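Local coordinates for ATP phosphoribosyltransferase (Methanobacterium thermoautotrophicum, PDB 2VD3), which catalyses, with magnesium, the first step of histidine biosynthesis, joining ATP to 5-phosphoribosyl 1-diphosphate to give phosphoribosyl-ATP and diphosphate, and is inhibited by histidine, at residues 57-67 and 187-196; 116-126 and 154-162. One frame throughout, in Å; residues are numbered along the deposited sequence.

Contact 1. Residues 57-67 and 187-196; sequences IPEFVADGAAD and IANRESYATK
Asn-189 joins the end of helix 57-63 to the start of helix 190-195 with both ends of its amide. ND2 donates to Val-61 O at 2.9 Å, nearly straight on to the oxygen, and that oxygen lies in the amide plane. OD1 faces the other way and accepts from Ser-192 N at 2.8 Å on a lone pair, in the carbonyl plane. With CG anti to the backbone N (chi1 -179°), the amide reaches out from the chain to the carbonyl end of the first helix. The two bonds fix the rotation of the amide.

The backbone adds one bond, from Asn-189 N to Asp-67 O at 2.8 Å. The same oxygen receives a CA-H...O contact from Ala-188.

Asn-189 is the N-cap of helix 190-195, and its OD1 takes the capping bond. ND2 takes a carbonyl of the last turn of helix 57-63, which ends at Gly-64, where phi is positive. The joint lies in the catalytic part, of the type 2 periplasmic-binding-protein-like family, where strand 173-188 gives way to helix 190-195.

The charged pair is Asp-67 and Lys-196. OD1 of the aspartate takes two donors, one on its anti side and one on its syn side. Ser-192 OG is the anti donor, at 2.8 Å. Lys-196 NZ is the syn donor at 3.1 Å, well out of the carboxylate plane, and forms a salt bridge. The lysine chain is extended beyond CG and crosses the aspartate at about a right angle. OD2 is held by Arg-6 N, so the carboxylate also ties in strand 5-10.

Apolar packing lies on the strand side. Ile-187 CD1 rests 3.8 Å from Val-61 CB, with Ile-57 CG2 farther off. Val-61 CG1 lies against the backbone of Ala-188 and Asn-189.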
loop_
_atom_site.group_PDB
_atom_site.type_symbol
_atom_site.label_atom_id
_atom_site.label_comp_id
_atom_site.label_asym_id
_atom_site.label_seq_id
_atom_site.Cartn_x
_atom_site.Cartn_y
_atom_site.Cartn_z
ATOM N N ILE A 57 20.491 -14.206 1.878
ATOM C CA ILE A 57 20.795 -15.054 3.031
ATOM C C ILE A 57 21.909 -16.110 2.799
ATOM O O ILE A 57 22.753 -16.307 3.668
ATOM C CB ILE A 57 19.512 -15.673 3.626
ATOM C CG1 ILE A 57 18.591 -14.548 4.137
ATOM C CG2 ILE A 57 19.861 -16.659 4.727
ATOM C CD1 ILE A 57 17.313 -14.994 4.845
ATOM N N PRO A 58 21.915 -16.802 1.646
ATOM C CA PRO A 58 23.052 -17.702 1.443
ATOM C C PRO A 58 24.422 -17.017 1.643
ATOM O O PRO A 58 25.247 -17.518 2.405
ATOM C CB PRO A 58 22.860 -18.172 0.001
ATOM C CG PRO A 58 21.407 -18.131 -0.187
ATOM C CD PRO A 58 20.956 -16.888 0.529
ATOM N N GLU A 59 24.636 -15.869 0.997
ATOM C CA GLU A 59 25.881 -15.109 1.139
ATOM C C GLU A 59 26.158 -14.568 2.552
ATOM O O GLU A 59 27.282 -14.696 3.039
ATOM C CB GLU A 59 25.957 -13.979 0.103
ATOM C CG GLU A 59 26.226 -14.483 -1.322
ATOM C CD GLU A 59 27.541 -15.238 -1.451
ATOM O OE1 GLU A 59 28.571 -14.594 -1.726
ATOM O OE2 GLU A 59 27.550 -16.476 -1.294
ATOM N N PHE A 60 25.148 -13.980 3.202
ATOM C CA PHE A 60 25.314 -13.496 4.573
ATOM C C PHE A 60 25.795 -14.609 5.497
ATOM O O PHE A 60 26.629 -14.379 6.396
ATOM C CB PHE A 60 24.018 -12.894 5.142
ATOM C CG PHE A 60 23.586 -11.604 4.484
ATOM C CD1 PHE A 60 24.466 -10.858 3.698
ATOM C CD2 PHE A 60 22.282 -11.121 4.675
ATOM C CE1 PHE A 60 24.045 -9.657 3.102
ATOM C CE2 PHE A 60 21.865 -9.927 4.093
ATOM C CZ PHE A 60 22.743 -9.194 3.306
ATOM N N VAL A 61 25.268 -15.809 5.276
ATOM C CA VAL A 61 25.646 -16.968 6.066
ATOM C C VAL A 61 27.006 -17.512 5.639
ATOM O O VAL A 61 27.807 -17.909 6.483
ATOM C CB VAL A 61 24.546 -18.068 6.028
ATOM C CG1 VAL A 61 24.988 -19.332 6.771
ATOM C CG2 VAL A 61 23.228 -17.530 6.617
ATOM N N ALA A 62 27.286 -17.510 4.338
ATOM C CA ALA A 62 28.581 -17.999 3.840
ATOM C C ALA A 62 29.730 -17.146 4.378
ATOM O O ALA A 62 30.789 -17.667 4.721
ATOM C CB ALA A 62 28.602 -18.027 2.311
ATOM N N ASP A 63 29.485 -15.840 4.472
ATOM C CA ASP A 63 30.509 -14.870 4.834
ATOM C C ASP A 63 30.663 -14.678 6.332
ATOM O O ASP A 63 31.720 -14.282 6.800
ATOM C CB ASP A 63 30.241 -13.532 4.145
ATOM C CG ASP A 63 30.560 -13.573 2.656
ATOM O OD1 ASP A 63 31.571 -14.231 2.264
ATOM O OD2 ASP A 63 29.802 -12.946 1.875
ATOM N N GLY A 64 29.606 -14.961 7.077
ATOM C CA GLY A 64 29.654 -14.884 8.521
ATOM C C GLY A 64 28.987 -13.647 9.079
ATOM O O GLY A 64 29.123 -13.355 10.267
ATOM N N ALA A 65 28.269 -12.912 8.230
ATOM C CA ALA A 65 27.443 -11.796 8.689
ATOM C C ALA A 65 26.282 -12.321 9.531
ATOM O O ALA A 65 25.770 -11.618 10.405
ATOM C CB ALA A 65 26.926 -11.000 7.516
ATOM N N ALA A 66 25.869 -13.550 9.236
ATOM C CA ALA A 66 24.908 -14.311 10.039
ATOM C C ALA A 66 25.489 -15.702 10.301
ATOM O O ALA A 66 26.079 -16.317 9.410
ATOM C CB ALA A 66 23.572 -14.436 9.307
ATOM N N ASP A 67 25.308 -16.200 11.518
ATOM C CA ASP A 67 25.743 -17.548 11.874
ATOM C C ASP A 67 24.873 -18.606 11.230
ATOM O O ASP A 67 25.361 -19.668 10.840
ATOM C CB ASP A 67 25.696 -17.729 13.384
ATOM C CG ASP A 67 26.432 -16.650 14.099
ATOM O OD1 ASP A 67 27.674 -16.726 14.153
ATOM O OD2 ASP A 67 25.766 -15.718 14.594
ATOM N N ILE A 187 20.348 -23.180 7.523
ATOM C CA ILE A 187 21.767 -23.276 7.148
ATOM C C ILE A 187 22.680 -22.653 8.183
ATOM O O ILE A 187 22.220 -21.947 9.082
ATOM C CB ILE A 187 22.079 -22.660 5.752
ATOM C CG1 ILE A 187 21.636 -21.195 5.677
ATOM C CG2 ILE A 187 21.473 -23.506 4.640
ATOM C CD1 ILE A 187 22.132 -20.466 4.437
ATOM N N ALA A 188 23.980 -22.914 8.047
ATOM C CA ALA A 188 24.936 -22.453 9.020
ATOM C C ALA A 188 26.291 -22.131 8.409
ATOM O O ALA A 188 26.745 -22.807 7.467
ATOM C CB ALA A 188 25.099 -23.489 10.142
ATOM N N ASN A 189 26.922 -21.096 8.963
ATOM C CA ASN A 189 28.303 -20.801 8.692
ATOM C C ASN A 189 29.149 -21.897 9.347
ATOM O O ASN A 189 28.833 -22.362 10.447
ATOM C CB ASN A 189 28.654 -19.425 9.259
ATOM C CG ASN A 189 30.080 -19.031 8.987
ATOM O OD1 ASN A 189 30.967 -19.317 9.782
ATOM N ND2 ASN A 189 30.314 -18.382 7.861
ATOM N N ARG A 190 30.211 -22.319 8.667
ATOM C CA ARG A 190 31.054 -23.377 9.187
ATOM C C ARG A 190 31.877 -22.905 10.382
ATOM O O ARG A 190 31.961 -23.594 11.406
ATOM C CB ARG A 190 31.961 -23.908 8.094
ATOM C CG ARG A 190 32.670 -25.163 8.485
ATOM C CD ARG A 190 33.500 -25.649 7.336
ATOM N NE ARG A 190 34.323 -26.802 7.695
ATOM C CZ ARG A 190 33.926 -28.064 7.580
ATOM N NH1 ARG A 190 34.743 -29.043 7.924
ATOM N NH2 ARG A 190 32.705 -28.343 7.128
ATOM N N GLU A 191 32.468 -21.724 10.254
ATOM C CA GLU A 191 33.269 -21.159 11.329
ATOM C C GLU A 191 32.403 -20.887 12.555
ATOM O O GLU A 191 32.873 -21.033 13.680
ATOM C CB GLU A 191 33.977 -19.887 10.860
ATOM C CG GLU A 191 35.303 -19.614 11.532
ATOM N N SER A 192 31.141 -20.501 12.335
ATOM C CA SER A 192 30.200 -20.269 13.435
ATOM C C SER A 192 29.887 -21.567 14.170
ATOM O O SER A 192 29.797 -21.591 15.405
ATOM C CB SER A 192 28.892 -19.653 12.937
ATOM O OG SER A 192 29.091 -18.350 12.433
ATOM N N TYR A 193 29.719 -22.640 13.398
ATOM C CA TYR A 193 29.307 -23.911 13.957
ATOM C C TYR A 193 30.381 -24.518 14.846
ATOM O O TYR A 193 30.080 -24.958 15.955
ATOM C CB TYR A 193 28.867 -24.911 12.872
ATOM C CG TYR A 193 28.304 -26.168 13.484
ATOM C CD1 TYR A 193 26.927 -26.325 13.649
ATOM C CD2 TYR A 193 29.153 -27.181 13.952
ATOM C CE1 TYR A 193 26.405 -27.476 14.238
ATOM C CE2 TYR A 193 28.647 -28.329 14.544
ATOM C CZ TYR A 193 27.273 -28.470 14.687
ATOM O OH TYR A 193 26.772 -29.609 15.272
ATOM N N ALA A 194 31.623 -24.540 14.364
ATOM C CA ALA A 194 32.751 -25.074 15.154
ATOM C C ALA A 194 32.971 -24.348 16.485
ATOM O O ALA A 194 33.398 -24.963 17.471
ATOM C CB ALA A 194 34.037 -25.064 14.337
ATOM N N THR A 195 32.676 -23.050 16.509
ATOM C CA THR A 195 32.985 -22.208 17.669
ATOM C C THR A 195 31.770 -21.944 18.572
ATOM O O THR A 195 31.922 -21.513 19.707
ATOM C CB THR A 195 33.662 -20.862 17.254
ATOM O OG1 THR A 195 32.792 -20.119 16.385
ATOM C CG2 THR A 195 34.994 -21.113 16.538
ATOM N N LYS A 196 30.568 -22.219 18.073
ATOM C CA LYS A 196 29.341 -21.938 18.822
ATOM C C LYS A 196 28.313 -23.077 18.737
ATOM O O LYS A 196 27.105 -22.819 18.654
ATOM C CB LYS A 196 28.708 -20.635 18.310
ATOM C CG LYS A 196 29.669 -19.445 18.212
ATOM C CD LYS A 196 29.035 -18.311 17.428
ATOM C CE LYS A 196 29.827 -17.023 17.554
ATOM N NZ LYS A 196 29.227 -15.972 16.681
#

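Contact 2. Residues 116-126 and 154-162; sequences AVIATEFPGIT and VADLITDLS. With MG (magnesium ion), chain J.
Ile-118 and Leu-157 sit side by side on one face of two parallel strands, CG1 of the isoleucine 3.8 Å from CD1 of the leucine. Ala-119 CB turns to the other face and meets Ala-155 CB at 3.6 Å. Between these layers the backbones are tightly joined. Leu-157 N donates to Val-117 O at 2.9 Å. Ala-119 N returns a bond to Leu-157 O, and Thr-159 N donates to Ala-119 O.

This alternation is the ladder of a parallel sheet. Strand 138-141 pairs with the other edge of strand 117-120, and strand 94-101 runs antiparallel to strand 157-162.

Past the ladder, Thr-159 CG2 meets Thr-126 OG1 at 3.5 Å. Thr-120 OG1 accepts from Phe-122 N, an ST turn that leads into helix 123-132. Thr-126 OG1 donates to Phe-122 O from above its carbonyl plane.

The end at Asp-156 is open to solvent, yet OD2 is held by Val-117 N at 3.0 Å, on the anti side and almost straight. Its OD1 hydrogen-bonds a diol, probably from the crystallisation liquor. The other end is looser, and Phe-122 CZ only grazes Leu-161 CD2 at 4.4 Å. Asp-160, whose CB points away from 116-126, binds a magnesium ion through OD2 at 2.2 Å.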
loop_
_atom_site.group_PDB
_atom_site.type_symbol
_atom_site.label_atom_id
_atom_site.label_comp_id
_atom_site.label_asym_id
_atom_site.label_seq_id
_atom_site.Cartn_x
_atom_site.Cartn_y
_atom_site.Cartn_z
ATOM N N ALA A 116 17.916 -22.762 -29.210
ATOM C CA ALA A 116 16.752 -22.492 -28.364
ATOM C C ALA A 116 17.055 -21.497 -27.263
ATOM O O ALA A 116 18.113 -21.549 -26.635
ATOM C CB ALA A 116 16.186 -23.772 -27.780
ATOM N N VAL A 117 16.121 -20.580 -27.045
ATOM C CA VAL A 117 16.258 -19.586 -25.987
ATOM C C VAL A 117 15.387 -19.980 -24.801
ATOM O O VAL A 117 14.211 -20.314 -24.968
ATOM C CB VAL A 117 15.924 -18.159 -26.491
ATOM C CG1 VAL A 117 15.990 -17.154 -25.356
ATOM C CG2 VAL A 117 16.883 -17.758 -27.617
ATOM N N ILE A 118 15.990 -19.974 -23.613
ATOM C CA ILE A 118 15.271 -20.237 -22.369
ATOM C C ILE A 118 15.353 -19.025 -21.457
ATOM O O ILE A 118 16.452 -18.559 -21.139
ATOM C CB ILE A 118 15.830 -21.466 -21.616
ATOM C CG1 ILE A 118 15.847 -22.698 -22.527
ATOM C CG2 ILE A 118 15.006 -21.735 -20.345
ATOM C CD1 ILE A 118 16.823 -23.786 -22.079
ATOM N N ALA A 119 14.187 -18.528 -21.043
ATOM C CA ALA A 119 14.094 -17.418 -20.106
ATOM C C ALA A 119 13.953 -17.956 -18.685
ATOM O O ALA A 119 13.227 -18.926 -18.444
ATOM C CB ALA A 119 12.910 -16.517 -20.449
ATOM N N THR A 120 14.643 -17.317 -17.747
ATOM C CA THR A 120 14.724 -17.832 -16.400
ATOM C C THR A 120 14.958 -16.715 -15.391
ATOM O O THR A 120 15.370 -15.613 -15.746
ATOM C CB THR A 120 15.846 -18.891 -16.280
ATOM O OG1 THR A 120 15.760 -19.556 -15.011
ATOM C CG2 THR A 120 17.224 -18.250 -16.431
ATOM N N GLU A 121 14.662 -17.001 -14.130
ATOM C CA GLU A 121 15.114 -16.138 -13.051
ATOM C C GLU A 121 16.310 -16.792 -12.384
ATOM O O GLU A 121 16.941 -16.192 -11.518
ATOM C CB GLU A 121 13.993 -15.868 -12.055
ATOM C CG GLU A 121 12.825 -15.130 -12.670
ATOM C CD GLU A 121 11.812 -14.700 -11.643
ATOM O OE1 GLU A 121 10.641 -15.104 -11.778
ATOM O OE2 GLU A 121 12.186 -13.973 -10.698
ATOM N N PHE A 122 16.633 -18.010 -12.830
ATOM C CA PHE A 122 17.701 -18.820 -12.236
ATOM C C PHE A 122 18.731 -19.269 -13.275
ATOM O O PHE A 122 18.838 -20.462 -13.559
ATOM C CB PHE A 122 17.106 -20.033 -11.504
ATOM C CG PHE A 122 16.194 -19.662 -10.373
ATOM C CD1 PHE A 122 14.838 -19.419 -10.604
ATOM C CD2 PHE A 122 16.691 -19.536 -9.082
ATOM C CE1 PHE A 122 13.996 -19.052 -9.567
ATOM C CE2 PHE A 122 15.859 -19.181 -8.032
ATOM C CZ PHE A 122 14.507 -18.931 -8.274
ATOM N N PRO A 123 19.514 -18.314 -13.820
ATOM C CA PRO A 123 20.477 -18.639 -14.871
ATOM C C PRO A 123 21.552 -19.627 -14.428
ATOM O O PRO A 123 21.970 -20.459 -15.225
ATOM C CB PRO A 123 21.094 -17.280 -15.221
ATOM C CG PRO A 123 20.856 -16.435 -14.014
ATOM C CD PRO A 123 19.547 -16.877 -13.476
ATOM N N GLY A 124 21.979 -19.550 -13.170
ATOM C CA GLY A 124 22.989 -20.472 -12.646
ATOM C C GLY A 124 22.540 -21.920 -12.691
ATOM O O GLY A 124 23.188 -22.769 -13.305
ATOM N N ILE A 125 21.419 -22.193 -12.036
ATOM C CA ILE A 125 20.805 -23.518 -12.047
ATOM C C ILE A 125 20.491 -23.945 -13.480
ATOM O O ILE A 125 20.709 -25.099 -13.840
ATOM C CB ILE A 125 19.516 -23.550 -11.170
ATOM C CG1 ILE A 125 19.880 -23.405 -9.685
ATOM C CG2 ILE A 125 18.688 -24.819 -11.426
ATOM C CD1 ILE A 125 18.718 -22.968 -8.771
ATOM N N THR A 126 20.002 -23.011 -14.296
ATOM C CA THR A 126 19.600 -23.336 -15.660
ATOM C C THR A 126 20.802 -23.637 -16.571
ATOM O O THR A 126 20.768 -24.624 -17.308
ATOM C CB THR A 126 18.620 -22.283 -16.282
ATOM O OG1 THR A 126 17.504 -22.070 -15.401
ATOM C CG2 THR A 126 18.082 -22.764 -17.630
ATOM N N VAL A 154 10.572 -13.300 -26.676
ATOM C CA VAL A 154 11.906 -13.248 -26.065
ATOM C C VAL A 154 12.509 -14.633 -25.946
ATOM O O VAL A 154 13.722 -14.797 -26.101
ATOM C CB VAL A 154 11.880 -12.593 -24.654
ATOM C CG1 VAL A 154 13.176 -12.862 -23.898
ATOM C CG2 VAL A 154 11.643 -11.103 -24.766
ATOM N N ALA A 155 11.659 -15.622 -25.679
ATOM C CA ALA A 155 12.111 -16.991 -25.433
ATOM C C ALA A 155 11.210 -18.046 -26.066
ATOM O O ALA A 155 10.017 -17.817 -26.268
ATOM C CB ALA A 155 12.217 -17.238 -23.934
ATOM N N ASP A 156 11.800 -19.199 -26.374
ATOM C CA ASP A 156 11.053 -20.390 -26.773
ATOM C C ASP A 156 10.580 -21.140 -25.530
ATOM O O ASP A 156 9.448 -21.614 -25.479
ATOM C CB ASP A 156 11.922 -21.309 -27.633
ATOM C CG ASP A 156 12.550 -20.590 -28.812
ATOM O OD1 ASP A 156 11.801 -20.080 -29.676
ATOM O OD2 ASP A 156 13.795 -20.538 -28.875
ATOM N N LEU A 157 11.457 -21.239 -24.533
ATOM C CA LEU A 157 11.164 -21.950 -23.288
ATOM C C LEU A 157 11.377 -21.078 -22.056
ATOM O O LEU A 157 12.059 -20.051 -22.101
ATOM C CB LEU A 157 12.035 -23.199 -23.161
ATOM C CG LEU A 157 12.059 -24.206 -24.306
ATOM C CD1 LEU A 157 13.319 -25.040 -24.231
ATOM C CD2 LEU A 157 10.829 -25.080 -24.256
ATOM N N ILE A 158 10.789 -21.504 -20.948
ATOM C CA ILE A 158 10.932 -20.788 -19.694
ATOM C C ILE A 158 11.242 -21.767 -18.580
ATOM O O ILE A 158 11.076 -22.972 -18.739
ATOM C CB ILE A 158 9.656 -19.955 -19.334
ATOM C CG1 ILE A 158 8.489 -20.865 -18.933
ATOM C CG2 ILE A 158 9.251 -19.045 -20.498
ATOM C CD1 ILE A 158 7.459 -20.201 -18.032
ATOM N N THR A 159 11.722 -21.244 -17.464
ATOM C CA THR A 159 11.743 -21.997 -16.228
ATOM C C THR A 159 10.707 -21.337 -15.348
ATOM O O THR A 159 10.348 -20.179 -15.570
ATOM C CB THR A 159 13.118 -21.974 -15.523
ATOM O OG1 THR A 159 13.377 -20.664 -15.010
ATOM C CG2 THR A 159 14.237 -22.406 -16.473
ATOM N N ASP A 160 10.215 -22.068 -14.359
ATOM C CA ASP A 160 9.249 -21.498 -13.439
ATOM C C ASP A 160 9.193 -22.258 -12.132
ATOM O O ASP A 160 9.471 -23.462 -12.082
ATOM C CB ASP A 160 7.859 -21.447 -14.078
ATOM C CG ASP A 160 6.971 -20.412 -13.438
ATOM O OD1 ASP A 160 5.759 -20.419 -13.710
ATOM O OD2 ASP A 160 7.488 -19.587 -12.656
ATOM N N LEU A 161 8.811 -21.546 -11.082
ATOM C CA LEU A 161 8.763 -22.093 -9.741
ATOM C C LEU A 161 7.300 -22.264 -9.310
ATOM O O LEU A 161 6.584 -21.281 -9.197
ATOM C CB LEU A 161 9.501 -21.133 -8.800
ATOM C CG LEU A 161 10.152 -21.618 -7.505
ATOM C CD1 LEU A 161 11.252 -22.625 -7.790
ATOM C CD2 LEU A 161 10.686 -20.411 -6.728
ATOM N N SER A 162 6.854 -23.501 -9.072
ATOM C CA SER A 162 5.440 -23.753 -8.731
ATOM C C SER A 162 5.211 -24.983 -7.859
ATOM O O SER A 162 5.974 -25.954 -7.934
ATOM C CB SER A 162 4.619 -23.919 -10.011
ATOM O OG SER A 162 5.103 -25.031 -10.751
HETATM MG MG MG J . 7.248 -18.159 -10.993
#

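From the N terminus the chain first lays down strand 5-10, then reaches helix 57-63, the first half of contact 1. It passes on through strands 68-72, 84-88 and 94-101 to strand 117-120. Contact 2 closes the inner loop when strand 157-162 returns beside it. The long strand 173-188 then carries the chain back, and contact 1 closes the outer loop at 187-196. Contact 2 is thus nested inside contact 1. Contact 1 ties helix 57-63 to the end of strand 173-188 and to helix 190-195; contact 2 ties strand 117-120 to strand 157-162. Their centres are about 30 Å apart and they do not touch. Both reach the same mixed sheet, whose strands 94-101 and 173-188 pair.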